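Local structure of carboxylesterase SOBER1 (Arabidopsis thaliana, 6AVX) at residues L9-L14 / G111-A116; A129-W134 / H194-K199; K187-L192 / L201-S206. The protein hydrolyses carboxylic esters, with a preference for short acyl chains, shows phospholipase A2 activity, and restrains the plant hypersensitive response to a bacterial effector. The protein carries 1 engineered substitution. All blocks are in the same frame, centred on the assembly; numbering follows the deposited sequence.

Interaction 1: residues L9-L14 / G111-A116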
ATOM      1  N   LEU A   9      -6.433   6.378   3.746  1.00  6.11           N
ATOM      2  CA  LEU A   9      -7.069   5.261   3.073  1.00  5.70           C
ATOM      3  C   LEU A   9      -6.271   4.013   3.412  1.00  5.68           C
ATOM      4  O   LEU A   9      -5.058   3.978   3.184  1.00  8.05           O
ATOM      5  CB  LEU A   9      -7.025   5.512   1.565  1.00  6.43           C
ATOM      6  CG  LEU A   9      -7.655   4.431   0.697  1.00  7.34           C
ATOM      7  CD1 LEU A   9      -9.126   4.314   1.006  1.00  9.30           C
ATOM      8  CD2 LEU A   9      -7.420   4.696  -0.772  1.00  7.82           C
ATOM      9  N   TRP A  10      -6.925   2.995   3.960  1.00  5.35           N
ATOM     10  CA  TRP A  10      -6.282   1.739   4.324  1.00  5.65           C
ATOM     11  C   TRP A  10      -6.817   0.619   3.452  1.00  5.69           C
ATOM     12  O   TRP A  10      -8.031   0.413   3.405  1.00  6.29           O
ATOM     13  CB  TRP A  10      -6.536   1.380   5.789  1.00  7.84           C
ATOM     14  CG  TRP A  10      -5.719   0.184   6.192  1.00  8.84           C
ATOM     15  CD1 TRP A  10      -5.991  -1.127   5.933  1.00 10.83           C
ATOM     16  CD2 TRP A  10      -4.454   0.207   6.859  1.00 10.01           C
ATOM     17  NE1 TRP A  10      -4.967  -1.926   6.404  1.00 11.59           N
ATOM     18  CE2 TRP A  10      -4.021  -1.129   6.980  1.00 10.69           C
ATOM     19  CE3 TRP A  10      -3.661   1.218   7.388  1.00 10.43           C
ATOM     20  CZ2 TRP A  10      -2.822  -1.470   7.602  1.00 12.65           C
ATOM     21  CZ3 TRP A  10      -2.460   0.872   8.003  1.00 12.40           C
ATOM     22  CH2 TRP A  10      -2.068  -0.455   8.110  1.00 13.70           C
ATOM     23  N   LEU A  11      -5.924  -0.134   2.813  1.00  5.16           N
ATOM     24  CA  LEU A  11      -6.277  -1.180   1.860  1.00  4.78           C
ATOM     25  C   LEU A  11      -5.916  -2.540   2.443  1.00  5.11           C
ATOM     26  O   LEU A  11      -4.737  -2.833   2.670  1.00  5.73           O
ATOM     27  CB  LEU A  11      -5.544  -0.948   0.543  1.00  5.39           C
ATOM     28  CG  LEU A  11      -5.823   0.413  -0.089  1.00  5.47           C
ATOM     29  CD1 LEU A  11      -4.979   0.656  -1.311  1.00  7.70           C
ATOM     30  CD2 LEU A  11      -7.313   0.592  -0.403  1.00  8.34           C
ATOM     31  N   HIS A  12      -6.934  -3.371   2.673  1.00  5.45           N
ATOM     32  CA  HIS A  12      -6.771  -4.679   3.285  1.00  5.43           C
ATOM     33  C   HIS A  12      -6.054  -5.652   2.345  1.00  5.21           C
ATOM     34  O   HIS A  12      -5.888  -5.415   1.150  1.00  6.23           O
ATOM     35  CB  HIS A  12      -8.144  -5.235   3.691  1.00  5.40           C
ATOM     36  CG  HIS A  12      -9.048  -5.550   2.533  1.00  5.48           C
ATOM     37  ND1 HIS A  12      -8.874  -6.661   1.735  1.00  5.22           N
ATOM     38  CD2 HIS A  12     -10.127  -4.900   2.038  1.00  5.27           C
ATOM     39  CE1 HIS A  12      -9.815  -6.673   0.795  1.00  5.67           C
ATOM     40  NE2 HIS A  12     -10.590  -5.621   0.960  1.00  6.16           N
ATOM     41  N   GLY A  13      -5.660  -6.797   2.910  1.00  5.82           N
ATOM     42  CA  GLY A  13      -5.012  -7.861   2.167  1.00  7.26           C
ATOM     43  C   GLY A  13      -5.980  -8.875   1.574  1.00  7.03           C
ATOM     44  O   GLY A  13      -7.203  -8.796   1.717  1.00  6.61           O
ATOM     45  N   LEU A  14      -5.404  -9.856   0.891  1.00  6.96           N
ATOM     46  CA  LEU A  14      -6.188 -10.815   0.132  1.00  6.74           C
ATOM     47  C   LEU A  14      -7.161 -11.566   1.029  1.00  5.95           C
ATOM     48  O   LEU A  14      -6.767 -12.152   2.044  1.00  7.47           O
ATOM     49  CB  LEU A  14      -5.229 -11.812  -0.507  1.00  7.45           C
ATOM     50  CG  LEU A  14      -5.845 -12.970  -1.282  1.00 10.02           C
ATOM     51  CD1 LEU A  14      -6.611 -12.417  -2.461  1.00 10.34           C
ATOM     52  CD2 LEU A  14      -4.750 -13.958  -1.705  1.00 10.04           C
ATOM     53  N   GLY A 111      -0.851  -3.461   0.288  1.00  5.52           N
ATOM     54  CA  GLY A 111       0.388  -2.700   0.209  1.00  5.11           C
ATOM     55  C   GLY A 111       0.916  -2.593  -1.213  1.00  4.71           C
ATOM     56  O   GLY A 111       1.372  -1.528  -1.635  1.00  5.75           O
ATOM     57  N   ALA A 112       0.876  -3.692  -1.966  1.00  4.77           N
ATOM     58  CA  ALA A 112       1.186  -3.628  -3.389  1.00  5.05           C
ATOM     59  C   ALA A 112       0.277  -2.625  -4.089  1.00  5.52           C
ATOM     60  O   ALA A 112       0.730  -1.822  -4.915  1.00  5.80           O
ATOM     61  CB  ALA A 112       1.041  -5.020  -3.993  1.00  4.94           C
ATOM     62  N   LEU A 113      -1.008  -2.640  -3.750  1.00  5.37           N
ATOM     63  CA  LEU A 113      -1.934  -1.701  -4.370  1.00  5.41           C
ATOM     64  C   LEU A 113      -1.648  -0.276  -3.946  1.00  5.19           C
ATOM     65  O   LEU A 113      -1.764   0.649  -4.762  1.00  5.26           O
ATOM     66  CB  LEU A 113      -3.374  -2.083  -4.041  1.00  5.71           C
ATOM     67  CG  LEU A 113      -4.441  -1.176  -4.649  1.00  5.69           C
ATOM     68  CD1 LEU A 113      -4.302  -1.042  -6.147  1.00  6.94           C
ATOM     69  CD2 LEU A 113      -5.805  -1.703  -4.276  1.00  7.22           C
ATOM     70  N   THR A 114      -1.288  -0.075  -2.687  1.00  5.29           N
ATOM     71  CA  THR A 114      -0.863   1.244  -2.221  1.00  5.53           C
ATOM     72  C   THR A 114       0.258   1.783  -3.091  1.00  5.68           C
ATOM     73  O   THR A 114       0.214   2.932  -3.547  1.00  5.66           O
ATOM     74  CB  THR A 114      -0.412   1.172  -0.749  1.00  4.91           C
ATOM     75  OG1 THR A 114      -1.552   0.975   0.089  1.00  6.10           O
ATOM     76  CG2 THR A 114       0.306   2.431  -0.297  1.00  6.58           C
ATOM     77  N   LEU A 115       1.285   0.967  -3.299  1.00  4.64           N
ATOM     78  CA  LEU A 115       2.421   1.418  -4.080  1.00  4.98           C
ATOM     79  C   LEU A 115       1.999   1.805  -5.486  1.00  5.36           C
ATOM     80  O   LEU A 115       2.350   2.882  -5.984  1.00  5.84           O
ATOM     81  CB  LEU A 115       3.473   0.317  -4.129  1.00  6.53           C
ATOM     82  CG  LEU A 115       4.785   0.788  -4.750  1.00  7.36           C
ATOM     83  CD1 LEU A 115       5.582   1.606  -3.759  1.00  8.85           C
ATOM     84  CD2 LEU A 115       5.599  -0.389  -5.259  1.00  8.82           C
ATOM     85  N   ALA A 116       1.272   0.921  -6.157  1.00  5.53           N
ATOM     86  CA  ALA A 116       0.850   1.199  -7.523  1.00  5.50           C
ATOM     87  C   ALA A 116      -0.008   2.451  -7.591  1.00  5.95           C
ATOM     88  O   ALA A 116       0.124   3.271  -8.516  1.00  6.71           O
ATOM     89  CB  ALA A 116       0.076   0.003  -8.064  1.00  6.66           C
TER

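Interaction 2: residues A129-W134 / H194-K199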
ATOM      1  N   ALA A 129       2.237   4.140   2.715  1.00  6.11           N
ATOM      2  CA  ALA A 129       2.801   3.215   3.699  1.00  5.86           C
ATOM      3  C   ALA A 129       2.479   1.801   3.250  1.00  5.79           C
ATOM      4  O   ALA A 129       1.309   1.400   3.226  1.00  7.16           O
ATOM      5  CB  ALA A 129       2.223   3.465   5.083  1.00  6.65           C
ATOM      6  N   VAL A 130       3.502   1.069   2.854  1.00  5.22           N
ATOM      7  CA  VAL A 130       3.372  -0.310   2.398  1.00  6.17           C
ATOM      8  C   VAL A 130       3.758  -1.214   3.557  1.00  6.63           C
ATOM      9  O   VAL A 130       4.842  -1.053   4.131  1.00  6.37           O
ATOM     10  CB  VAL A 130       4.296  -0.555   1.195  1.00  5.95           C
ATOM     11  CG1 VAL A 130       4.283  -2.024   0.794  1.00  6.70           C
ATOM     12  CG2 VAL A 130       3.930   0.365   0.025  1.00  6.45           C
ATOM     13  N   LEU A 131       2.891  -2.161   3.910  1.00  5.47           N
ATOM     14  CA  LEU A 131       3.205  -3.141   4.950  1.00  5.46           C
ATOM     15  C   LEU A 131       3.277  -4.503   4.284  1.00  5.31           C
ATOM     16  O   LEU A 131       2.272  -5.012   3.772  1.00  6.29           O
ATOM     17  CB  LEU A 131       2.165  -3.143   6.068  1.00  6.28           C
ATOM     18  CG  LEU A 131       2.078  -1.893   6.953  1.00  5.50           C
ATOM     19  CD1 LEU A 131       1.331  -0.747   6.274  1.00  6.85           C
ATOM     20  CD2 LEU A 131       1.402  -2.242   8.263  1.00  6.81           C
ATOM     21  N   SER A 132       4.461  -5.079   4.252  1.00  5.46           N
ATOM     22  CA  SER A 132       4.631  -6.453   3.790  1.00  5.25           C
ATOM     23  C   SER A 132       4.091  -6.666   2.382  1.00  5.98           C
ATOM     24  O   SER A 132       3.490  -7.691   2.071  1.00  6.05           O
ATOM     25  CB  SER A 132       3.992  -7.430   4.769  1.00  6.60           C
ATOM     26  OG  SER A 132       4.442  -7.160   6.096  1.00  8.35           O
ATOM     27  N   GLY A 133       4.328  -5.689   1.516  1.00  6.22           N
ATOM     28  CA  GLY A 133       3.870  -5.736   0.152  1.00  6.77           C
ATOM     29  C   GLY A 133       4.925  -6.218  -0.820  1.00  5.73           C
ATOM     30  O   GLY A 133       5.928  -6.839  -0.457  1.00  6.46           O
ATOM     31  N   TRP A 134       4.685  -5.916  -2.089  1.00  6.44           N
ATOM     32  CA  TRP A 134       5.599  -6.271  -3.165  1.00  7.14           C
ATOM     33  C   TRP A 134       5.365  -5.291  -4.299  1.00  6.94           C
ATOM     34  O   TRP A 134       4.408  -4.532  -4.293  1.00  6.60           O
ATOM     35  CB  TRP A 134       5.402  -7.713  -3.613  1.00  8.24           C
ATOM     36  CG  TRP A 134       4.063  -8.016  -4.242  1.00  7.87           C
ATOM     37  CD1 TRP A 134       3.763  -7.978  -5.571  1.00  8.32           C
ATOM     38  CD2 TRP A 134       2.875  -8.465  -3.580  1.00  6.84           C
ATOM     39  NE1 TRP A 134       2.469  -8.354  -5.771  1.00  8.09           N
ATOM     40  CE2 TRP A 134       1.899  -8.686  -4.573  1.00  7.71           C
ATOM     41  CE3 TRP A 134       2.551  -8.736  -2.252  1.00  7.22           C
ATOM     42  CZ2 TRP A 134       0.616  -9.138  -4.273  1.00  8.43           C
ATOM     43  CZ3 TRP A 134       1.290  -9.194  -1.951  1.00  8.07           C
ATOM     44  CH2 TRP A 134       0.333  -9.409  -2.966  1.00  8.39           C
ATOM     45  N   HIS A 194       4.333 -12.476   8.530  1.00  6.35           N
ATOM     46  CA  HIS A 194       3.358 -11.846   7.649  1.00  6.51           C
ATOM     47  C   HIS A 194       2.161 -11.392   8.475  1.00  8.43           C
ATOM     48  O   HIS A 194       1.090 -11.989   8.455  1.00  9.16           O
ATOM     49  CB  HIS A 194       2.929 -12.814   6.561  1.00  7.67           C
ATOM     50  CG  HIS A 194       2.258 -12.146   5.415  1.00  7.42           C
ATOM     51  ND1 HIS A 194       2.922 -11.273   4.584  1.00  7.90           N
ATOM     52  CD2 HIS A 194       0.980 -12.197   4.979  1.00  9.96           C
ATOM     53  CE1 HIS A 194       2.080 -10.817   3.668  1.00  8.89           C
ATOM     54  NE2 HIS A 194       0.903 -11.379   3.879  1.00 10.86           N
ATOM     55  N   SER A 195       2.376 -10.323   9.234  1.00  8.21           N
ATOM     56  CA  SER A 195       1.342  -9.786  10.105  1.00  7.54           C
ATOM     57  C   SER A 195       1.728  -8.355  10.416  1.00  7.49           C
ATOM     58  O   SER A 195       2.809  -7.890  10.053  1.00  8.16           O
ATOM     59  CB  SER A 195       1.219 -10.602  11.399  1.00  9.13           C
ATOM     60  OG  SER A 195       2.402 -10.502  12.166  1.00 10.19           O
ATOM     61  N   ILE A 196       0.824  -7.668  11.104  1.00  8.19           N
ATOM     62  CA  ILE A 196       1.044  -6.302  11.561  1.00  8.95           C
ATOM     63  C   ILE A 196       1.308  -6.325  13.052  1.00  9.49           C
ATOM     64  O   ILE A 196       0.528  -6.911  13.808  1.00 10.86           O
ATOM     65  CB  ILE A 196      -0.185  -5.427  11.290  1.00  9.07           C
ATOM     66  CG1 ILE A 196      -0.477  -5.379   9.794  1.00 10.29           C
ATOM     67  CG2 ILE A 196       0.030  -4.012  11.868  1.00 10.48           C
ATOM     68  CD1 ILE A 196      -1.726  -4.602   9.448  1.00 13.39           C
ATOM     69  N   SER A 197       2.350  -5.641  13.485  1.00  9.08           N
ATOM     70  CA  SER A 197       2.552  -5.434  14.911  1.00 11.03           C
ATOM     71  C   SER A 197       2.155  -4.019  15.314  1.00 10.38           C
ATOM     72  O   SER A 197       2.180  -3.088  14.503  1.00  9.63           O
ATOM     73  CB  SER A 197       4.003  -5.678  15.296  1.00 13.81           C
ATOM     74  OG  SER A 197       4.820  -4.637  14.816  1.00 14.15           O
ATOM     75  N   ASN A 198       1.773  -3.860  16.580  1.00 10.12           N
ATOM     76  CA  ASN A 198       1.390  -2.535  17.053  1.00 10.73           C
ATOM     77  C   ASN A 198       2.556  -1.565  16.960  1.00 11.26           C
ATOM     78  O   ASN A 198       2.365  -0.398  16.611  1.00 10.91           O
ATOM     79  CB  ASN A 198       0.833  -2.609  18.474  1.00 13.52           C
ATOM     80  CG  ASN A 198      -0.606  -3.115  18.510  1.00 15.98           C
ATOM     81  OD1 ASN A 198      -1.312  -3.112  17.497  1.00 16.81           O
ATOM     82  ND2 ASN A 198      -1.051  -3.538  19.688  1.00 19.34           N
ATOM     83  N   LYS A 199       3.778  -2.027  17.215  1.00  9.99           N
ATOM     84  CA  LYS A 199       4.920  -1.127  17.108  1.00 12.31           C
ATOM     85  C   LYS A 199       5.112  -0.659  15.670  1.00 10.30           C
ATOM     86  O   LYS A 199       5.517   0.485  15.428  1.00 10.84           O
ATOM     87  CB  LYS A 199       6.189  -1.793  17.641  1.00 14.62           C
ATOM     88  CG  LYS A 199       6.681  -2.985  16.835  1.00 27.21           C
ATOM     89  CD  LYS A 199       7.888  -3.648  17.502  1.00 46.05           C
ATOM     90  CE  LYS A 199       7.509  -4.391  18.785  1.00 46.82           C
ATOM     91  NZ  LYS A 199       6.541  -5.509  18.548  1.00 23.71           N
TER
HETATM   92  O   HOH W   1       3.392  -5.848   8.213  1.00  8.18           O

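Interaction 3: residues K187-L192 / L201-S206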
ATOM      1  N   LYS A 187      11.823  -0.009   6.514  1.00  9.32           N
ATOM      2  CA  LYS A 187      11.876  -0.322   7.936  1.00 10.08           C
ATOM      3  C   LYS A 187      11.707  -1.828   8.091  1.00 10.06           C
ATOM      4  O   LYS A 187      10.612  -2.362   7.874  1.00  8.72           O
ATOM      5  CB  LYS A 187      10.777   0.434   8.683  1.00 13.15           C
ATOM      6  CG  LYS A 187      10.852   0.337  10.189  1.00 16.44           C
ATOM      7  CD  LYS A 187      12.108   0.998  10.723  1.00 22.84           C
ATOM      8  CE  LYS A 187      12.130   0.995  12.240  1.00 35.50           C
ATOM      9  NZ  LYS A 187      13.525   0.955  12.751  1.00 41.89           N
ATOM     10  N   ALA A 188      12.794  -2.515   8.450  1.00 10.72           N
ATOM     11  CA  ALA A 188      12.756  -3.951   8.677  1.00 10.30           C
ATOM     12  C   ALA A 188      12.330  -4.224  10.108  1.00 11.24           C
ATOM     13  O   ALA A 188      12.707  -3.496  11.036  1.00 12.93           O
ATOM     14  CB  ALA A 188      14.133  -4.578   8.451  1.00 11.91           C
ATOM     15  N   TYR A 189      11.557  -5.287  10.286  1.00  9.73           N
ATOM     16  CA  TYR A 189      11.103  -5.735  11.600  1.00 10.02           C
ATOM     17  C   TYR A 189      11.679  -7.123  11.853  1.00 12.47           C
ATOM     18  O   TYR A 189      11.133  -8.122  11.356  1.00  9.82           O
ATOM     19  CB  TYR A 189       9.573  -5.709  11.687  1.00 11.07           C
ATOM     20  CG  TYR A 189       9.132  -4.278  11.837  1.00  9.96           C
ATOM     21  CD1 TYR A 189       9.031  -3.718  13.094  1.00 11.61           C
ATOM     22  CD2 TYR A 189       8.905  -3.467  10.735  1.00  9.29           C
ATOM     23  CE1 TYR A 189       8.700  -2.403  13.267  1.00 11.09           C
ATOM     24  CE2 TYR A 189       8.565  -2.133  10.897  1.00  9.98           C
ATOM     25  CZ  TYR A 189       8.465  -1.612  12.172  1.00  9.23           C
ATOM     26  OH  TYR A 189       8.144  -0.297  12.398  1.00 10.32           O
ATOM     27  N   PRO A 190      12.807  -7.231  12.570  1.00 12.06           N
ATOM     28  CA  PRO A 190      13.428  -8.544  12.787  1.00 15.42           C
ATOM     29  C   PRO A 190      12.495  -9.477  13.535  1.00 11.71           C
ATOM     30  O   PRO A 190      11.876  -9.108  14.533  1.00 13.85           O
ATOM     31  CB  PRO A 190      14.690  -8.224  13.603  1.00 17.97           C
ATOM     32  CG  PRO A 190      14.552  -6.829  14.051  1.00 24.20           C
ATOM     33  CD  PRO A 190      13.632  -6.133  13.098  1.00 14.52           C
ATOM     34  N   GLY A 191      12.377 -10.686  13.019  1.00 14.63           N
ATOM     35  CA  GLY A 191      11.548 -11.692  13.636  1.00 16.02           C
ATOM     36  C   GLY A 191      10.076 -11.630  13.290  1.00 14.40           C
ATOM     37  O   GLY A 191       9.352 -12.592  13.570  1.00 17.38           O
ATOM     38  N   LEU A 192       9.595 -10.539  12.694  1.00 10.72           N
ATOM     39  CA  LEU A 192       8.193 -10.440  12.318  1.00  9.71           C
ATOM     40  C   LEU A 192       7.944 -11.251  11.056  1.00  7.04           C
ATOM     41  O   LEU A 192       8.763 -11.262  10.140  1.00  7.82           O
ATOM     42  CB  LEU A 192       7.841  -8.973  12.076  1.00  9.80           C
ATOM     43  CG  LEU A 192       6.383  -8.665  11.729  1.00  9.14           C
ATOM     44  CD1 LEU A 192       5.473  -8.975  12.893  1.00 12.08           C
ATOM     45  CD2 LEU A 192       6.212  -7.208  11.326  1.00 10.02           C
ATOM     46  N   LEU A 201       2.721  -0.150  13.536  1.00  8.28           N
ATOM     47  CA  LEU A 201       1.721   0.893  13.347  1.00  8.45           C
ATOM     48  C   LEU A 201       2.144   2.194  14.015  1.00  9.11           C
ATOM     49  O   LEU A 201       1.935   3.277  13.459  1.00  8.59           O
ATOM     50  CB  LEU A 201       0.362   0.435  13.885  1.00  9.13           C
ATOM     51  CG  LEU A 201      -0.282  -0.742  13.159  1.00  7.68           C
ATOM     52  CD1 LEU A 201      -1.567  -1.122  13.842  1.00  9.03           C
ATOM     53  CD2 LEU A 201      -0.528  -0.382  11.693  1.00  9.18           C
ATOM     54  N   LYS A 202       2.723   2.120  15.217  1.00  9.26           N
ATOM     55  CA  LYS A 202       3.156   3.345  15.881  1.00  8.18           C
ATOM     56  C   LYS A 202       4.232   4.055  15.070  1.00  9.54           C
ATOM     57  O   LYS A 202       4.297   5.288  15.050  1.00  8.96           O
ATOM     58  CB  LYS A 202       3.702   3.031  17.273  1.00 11.57           C
ATOM     59  CG  LYS A 202       2.733   2.398  18.236  1.00 13.51           C
ATOM     60  CD  LYS A 202       1.543   3.253  18.519  1.00 16.91           C
ATOM     61  CE  LYS A 202       0.693   2.610  19.613  1.00 15.72           C
ATOM     62  NZ  LYS A 202      -0.513   3.406  19.923  1.00 18.06           N
ATOM     63  N   TYR A 203       5.118   3.298  14.432  1.00  8.53           N
ATOM     64  CA  TYR A 203       6.139   3.919  13.599  1.00  9.53           C
ATOM     65  C   TYR A 203       5.524   4.590  12.378  1.00  8.16           C
ATOM     66  O   TYR A 203       5.928   5.702  11.996  1.00  9.70           O
ATOM     67  CB  TYR A 203       7.143   2.863  13.164  1.00 10.19           C
ATOM     68  CG  TYR A 203       8.415   3.428  12.598  1.00 10.97           C
ATOM     69  CD1 TYR A 203       9.435   3.839  13.444  1.00 14.67           C
ATOM     70  CD2 TYR A 203       8.618   3.550  11.229  1.00 12.95           C
ATOM     71  CE1 TYR A 203      10.615   4.354  12.951  1.00 17.78           C
ATOM     72  CE2 TYR A 203       9.802   4.064  10.724  1.00 15.47           C
ATOM     73  CZ  TYR A 203      10.789   4.470  11.595  1.00 14.75           C
ATOM     74  OH  TYR A 203      11.969   4.982  11.113  1.00 19.07           O
ATOM     75  N   ILE A 204       4.527   3.951  11.759  1.00  7.44           N
ATOM     76  CA  ILE A 204       3.793   4.602  10.682  1.00  7.03           C
ATOM     77  C   ILE A 204       3.141   5.881  11.185  1.00  7.23           C
ATOM     78  O   ILE A 204       3.174   6.919  10.507  1.00  7.63           O
ATOM     79  CB  ILE A 204       2.776   3.625  10.063  1.00  7.82           C
ATOM     80  CG1 ILE A 204       3.506   2.479   9.353  1.00  7.20           C
ATOM     81  CG2 ILE A 204       1.834   4.362   9.102  1.00  8.24           C
ATOM     82  CD1 ILE A 204       2.659   1.262   9.139  1.00  9.28           C
ATOM     83  N   GLU A 205       2.510   5.831  12.362  1.00  8.18           N
ATOM     84  CA  GLU A 205       1.894   7.034  12.922  1.00  7.92           C
ATOM     85  C   GLU A 205       2.917   8.146  13.075  1.00  7.70           C
ATOM     86  O   GLU A 205       2.651   9.296  12.721  1.00  7.68           O
ATOM     87  CB  GLU A 205       1.255   6.723  14.272  1.00  7.79           C
ATOM     88  CG  GLU A 205       0.656   7.962  14.957  1.00  9.74           C
ATOM     89  CD  GLU A 205      -0.035   7.641  16.256  1.00  8.93           C
ATOM     90  OE1 GLU A 205       0.494   6.779  16.985  1.00 11.94           O
ATOM     91  OE2 GLU A 205      -1.104   8.210  16.515  1.00  9.57           O
ATOM     92  N   SER A 206       4.091   7.821  13.604  1.00  7.97           N
ATOM     93  CA  SER A 206       5.131   8.832  13.775  1.00  9.15           C
ATOM     94  C   SER A 206       5.567   9.409  12.433  1.00  8.40           C
ATOM     95  O   SER A 206       5.850  10.609  12.330  1.00  8.75           O
ATOM     96  CB  SER A 206       6.325   8.232  14.508  1.00 11.98           C
ATOM     97  OG  SER A 206       5.976   7.881  15.832  1.00 16.71           O
TER
HETATM   98  O   HOH W   2      14.077   3.785  12.400  1.00 38.27           O

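Interaction 1: residues L9-L14 / G111-A116
Leu11, the last residue of strand 7-11, reaches Leu113 and Thr114 of helix 109-120 with a single methyl group. Its CB leaves the strand toward the helix, and CG stands beside the backbone N (chi1 -57°). From there chi2, at 174°, extends CD1 to the helix. CD1 settles between two side chains: it lies 3.8 Å from Leu113 CG and 3.9 Å from Leu113 CD2, the two leucines crossing at roughly a right angle, and 3.7 Å from Thr114 OG1. That hydroxyl is not left facing a methyl without a partner, for Thr114 OG1 is hydrogen-bonded to Gly110 O one turn back in the helix. No hydrogen bond joins the two segments, and the three residues that touch are all buried. Leu11 and Thr114 both also rest on Ile104 of strand 102-107, which is hydrogen-bonded alongside strand 7-11. Helix 109-120 follows that strand through the Gly106-Ser108-Gly110 turn, consistent with the nucleophile elbow of an alpha/beta hydrolase. Leu113 extends the apolar layer further, to Ala81 and Val85 of helix 75-94, so the contact lies between the parallel sheet and two helices.

Interaction 2: residues A129-W134 / H194-K199
Ser132 and His194 face each other at one end of this contact, Leu131 and Ile196 at the other, with a water between. The apolar end is dry and direct: Leu131 CD2 lies 4.0 Å from Ile196 CG1 and 4.1 Å from Ile196 CD1, the two side chains crossing at about a right angle. Ile196 CG1 stands beside its backbone N (chi1 -61°), which carries the ethyl arm to the leucine. Leu107 of strand 102-107 touches both residues, and Ile204 and Leu201 of helix 198-212 add to the same apolar cluster.

Between Ser132 OG and Ser195 O, 4.3 Å apart, the link runs through water 1: Ser132 OG donates to it at 2.7 Å, and the water donates to Ser195 O at 2.8 Å. Beside this bridge the imidazole of His194 touches Ser132 directly, its ND1 4.0 Å from Ser132 CB and its CE1 edge 3.8 Å from Ser132 O, which lies near the ring plane. His194 ND1 is hydrogen-bonded to Asp162 OD2, and its ring also touches Ser108; by similarity these three form the charge relay system, consistent with their geometry. Ser195, whose CB points away from segment 129-134, is partly exposed, like His194 and Ile196. Strand 127-131 runs between strands 102-107 and 154-159 in the parallel sheet, and the segment 194-199 passes over its C-terminal end before Ser197, as N-cap, begins helix 198-212.

Interaction 3: residues K187-L192 / L201-S206
In this alpha/beta hydrolase, strand 184-189 forms one outer edge of the parallel sheet, and the chain returns from it through the loop carrying His194, by similarity the histidine of the charge relay system, to helix 198-212, which packs back against the strand through Tyr203. Lys187 lays its aliphatic chain across the Tyr203 ring at about a right angle. Its CG starts anti to the backbone N (chi1 -172°), and a bend at chi2 (65°) brings the rest of the chain over the ring: CG and CD pass near Tyr203 CE2, and CE reaches the face in a CH-pi contact, 3.9 Å from the ring centroid and 18° off the normal. Tyr189, two residues further along the strand and just before a type II turn, arrives obliquely, and its OH lies 3.4 Å from Tyr203 CB at the root of the aromatic side chain. Tyr203 is thus met both along its ring and near its base, while Leu155 of strand 154-159 touches it as well. The phenol of Tyr203 is hydrogen-bonded to Glu185 OE2, on strand 184-189 like Lys187. On the partly exposed side, water 2 links the two side-chain ends, accepting from Lys187 NZ at 2.9 Å and donating to Tyr203 OH at 2.7 Å.

All three contacts are built on one parallel sheet, with helix 109-120 of interaction 1 on one face and helix 198-212 with the His194 loop on the other. Between centres, interactions 1 and 2 are about 11 Å apart, 1 and 3 about 17 Å, and 2 and 3 about 7 Å. Interaction 1 closes before interaction 2 opens, whereas interactions 2 and 3 alternate along the chain and share helix 198-212. Trp10, next to Leu11 but pointing to the other face, touches Ile196 CD1 through CZ2 (3.8 Å) and Leu201 CD2 through CH2 (3.9 Å). The sheet's strand ends thus bring the probable charge relay residues together.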